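Local coordinates for protein metal-independent carbonic anhydrase (Nostoc sp. PCC 7120 = FACHB-418, PDB 7C5W) that catalyses the hydration of carbon dioxide to bicarbonate without any metal cofactor, working as a homotetramer built as a dimer of dimers, at residues A[69-74]-A[166-171]. Sequence-based numbering, arbitrary orientation.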
loop_
_atom_site.group_PDB
_atom_site.type_symbol
_atom_site.label_atom_id
_atom_site.label_comp_id
_atom_site.label_asym_id
_atom_site.label_seq_id
_atom_site.Cartn_x
_atom_site.Cartn_y
_atom_site.Cartn_z
ATOM N N TYR A 69 16.941 8.024 4.322
ATOM C CA TYR A 69 17.695 7.587 5.527
ATOM C C TYR A 69 16.950 8.003 6.798
ATOM O O TYR A 69 17.169 7.355 7.836
ATOM C CB TYR A 69 19.128 8.111 5.472
ATOM C CG TYR A 69 19.969 7.361 4.468
ATOM C CD1 TYR A 69 20.379 6.064 4.729
ATOM C CD2 TYR A 69 20.326 7.925 3.248
ATOM C CE1 TYR A 69 21.141 5.355 3.817
ATOM C CE2 TYR A 69 21.096 7.226 2.331
ATOM C CZ TYR A 69 21.500 5.934 2.614
ATOM O OH TYR A 69 22.233 5.196 1.725
ATOM N N GLN A 70 16.072 9.007 6.705
ATOM C CA GLN A 70 15.221 9.479 7.830
ATOM C C GLN A 70 14.287 8.360 8.310
ATOM O O GLN A 70 13.925 8.393 9.486
ATOM C CB GLN A 70 14.397 10.703 7.425
ATOM C CG GLN A 70 15.242 11.942 7.150
ATOM C CD GLN A 70 15.684 12.051 5.708
ATOM O OE1 GLN A 70 15.637 11.086 4.941
ATOM N NE2 GLN A 70 16.123 13.243 5.329
ATOM N N PHE A 71 13.901 7.411 7.452
ATOM C CA PHE A 71 12.927 6.337 7.797
ATOM C C PHE A 71 13.626 5.166 8.488
ATOM O O PHE A 71 12.921 4.309 9.041
ATOM C CB PHE A 71 12.213 5.803 6.555
ATOM C CG PHE A 71 11.506 6.854 5.743
ATOM C CD1 PHE A 71 10.626 7.738 6.338
ATOM C CD2 PHE A 71 11.704 6.943 4.381
ATOM C CE1 PHE A 71 9.981 8.706 5.591
ATOM C CE2 PHE A 71 11.057 7.909 3.636
ATOM C CZ PHE A 71 10.198 8.790 4.240
ATOM N N GLY A 72 14.957 5.127 8.431
ATOM C CA GLY A 72 15.784 3.963 8.805
ATOM C C GLY A 72 16.741 3.612 7.669
ATOM O O GLY A 72 17.038 4.447 6.813
ATOM N N PRO A 73 17.248 2.368 7.598
ATOM C CA PRO A 73 18.202 2.004 6.555
ATOM C C PRO A 73 17.592 2.190 5.163
ATOM O O PRO A 73 16.402 1.935 5.003
ATOM C CB PRO A 73 18.480 0.523 6.827
ATOM C CG PRO A 73 17.239 0.066 7.578
ATOM C CD PRO A 73 16.916 1.239 8.481
ATOM N N VAL A 74 18.418 2.658 4.223
ATOM C CA VAL A 74 18.134 2.649 2.762
ATOM C C VAL A 74 18.836 1.431 2.156
ATOM O O VAL A 74 19.990 1.152 2.547
ATOM C CB VAL A 74 18.591 3.953 2.096
ATOM C CG1 VAL A 74 18.446 3.877 0.583
ATOM C CG2 VAL A 74 17.845 5.149 2.667
ATOM N N ARG A 166 11.025 9.699 -2.171
ATOM C CA ARG A 166 12.327 9.410 -1.522
ATOM C C ARG A 166 12.790 8.013 -1.930
ATOM O O ARG A 166 11.960 7.066 -1.882
ATOM C CB ARG A 166 12.197 9.504 -0.002
ATOM C CG ARG A 166 11.287 10.632 0.459
ATOM C CD ARG A 166 11.944 11.989 0.341
ATOM N NE ARG A 166 12.940 12.148 1.390
ATOM C CZ ARG A 166 12.677 12.560 2.622
ATOM N NH1 ARG A 166 11.438 12.870 2.964
ATOM N NH2 ARG A 166 13.650 12.652 3.509
ATOM N N ILE A 167 14.068 7.893 -2.297
ATOM C CA ILE A 167 14.744 6.600 -2.595
ATOM C C ILE A 167 14.930 5.823 -1.286
ATOM O O ILE A 167 15.626 6.317 -0.375
ATOM C CB ILE A 167 16.083 6.844 -3.315
ATOM C CG1 ILE A 167 15.871 7.519 -4.675
ATOM C CG2 ILE A 167 16.876 5.558 -3.430
ATOM C CD1 ILE A 167 17.099 8.232 -5.198
ATOM N N ILE A 168 14.318 4.642 -1.215
ATOM C CA ILE A 168 14.468 3.667 -0.097
ATOM C C ILE A 168 15.196 2.426 -0.617
ATOM O O ILE A 168 15.642 1.610 0.218
ATOM C CB ILE A 168 13.088 3.324 0.492
ATOM C CG1 ILE A 168 12.151 2.724 -0.564
ATOM C CG2 ILE A 168 12.491 4.557 1.154
ATOM C CD1 ILE A 168 10.896 2.083 0.002
ATOM N N THR A 169 15.316 2.289 -1.941
ATOM C CA THR A 169 16.036 1.173 -2.607
ATOM C C THR A 169 16.780 1.707 -3.837
ATOM O O THR A 169 16.159 2.406 -4.643
ATOM C CB THR A 169 15.098 0.026 -3.007
ATOM O OG1 THR A 169 14.289 -0.370 -1.899
ATOM C CG2 THR A 169 15.865 -1.181 -3.501
ATOM N N HIS A 170 18.055 1.340 -3.970
ATOM C CA HIS A 170 18.980 1.773 -5.041
ATOM C C HIS A 170 20.023 0.674 -5.257
ATOM O O HIS A 170 20.987 0.611 -4.494
ATOM C CB HIS A 170 19.623 3.109 -4.658
ATOM C CG HIS A 170 20.344 3.782 -5.775
ATOM N ND1 HIS A 170 20.722 3.109 -6.919
ATOM C CD2 HIS A 170 20.777 5.053 -5.917
ATOM C CE1 HIS A 170 21.351 3.936 -7.724
ATOM N NE2 HIS A 170 21.407 5.132 -7.132
ATOM N N HIS A 171 19.802 -0.189 -6.244
ATOM C CA HIS A 171 20.745 -1.257 -6.648
ATOM C C HIS A 171 21.274 -0.908 -8.040
ATOM O O HIS A 171 20.464 -0.870 -8.980
ATOM C CB HIS A 171 20.043 -2.616 -6.575
ATOM C CG HIS A 171 20.931 -3.803 -6.734
ATOM N ND1 HIS A 171 20.708 -4.976 -6.045
ATOM C CD2 HIS A 171 22.009 -4.023 -7.517
ATOM C CE1 HIS A 171 21.611 -5.871 -6.403
ATOM N NE2 HIS A 171 22.427 -5.306 -7.300
#
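F71 packs on R166 and I168, and V74 on the backbone of I168, in a mostly apolar contact between a connecting loop and strand 165-173, next to the edge strand 75-77. The loop, residues 69-74, runs from helix 52-66 to strand 75-77, and its first half is a 3-10 turn in which the backbone N of G72 bonds to O of Y69. Its end comes in alongside strand 165-173, where strand 75-77 then pairs with it in parallel, so it illustrates how a helix-to-strand connection is fitted to the sheet it is about to enter. From the loop, F71 and V74 do most of the apolar packing. The F71 ring presents its edge to the aliphatic root of R166, with CE2 4.1 Å from CB, while its CD2 lies 4.1 Å from CG2 of I168. V74 lies beside the corner of the strand at I168: CG1, anti to the backbone N (chi1 173°), reaches 3.6 Å from the carbonyl O of I168, and CG2 stands 3.3 Å above the plane of the Y69 ring, over its centre. At that corner I168 and T169 both face Q156 of strand 148-159, a classic beta bulge. R166, bent at chi2 and chi3, carries its guanidinium across the end of Q70 at about a right angle; NE2 of Q70 lies in its plane at the edge, 3.1 Å from NH2, as two donors. Firmer partners hold both groups: NH1 of R166 forms a salt bridge with D160 and NE bonds to O of Y67, while NE2 of Q70 bonds to O of D64. R22 of a third subunit makes a cation-pi contact with F71. Between the two segments themselves the fit is largely apolar, while backbone bonds of I167 to A66 and I168 to L75 hold the chain at either end, and the arginine's charge is probably balanced mainly by D160.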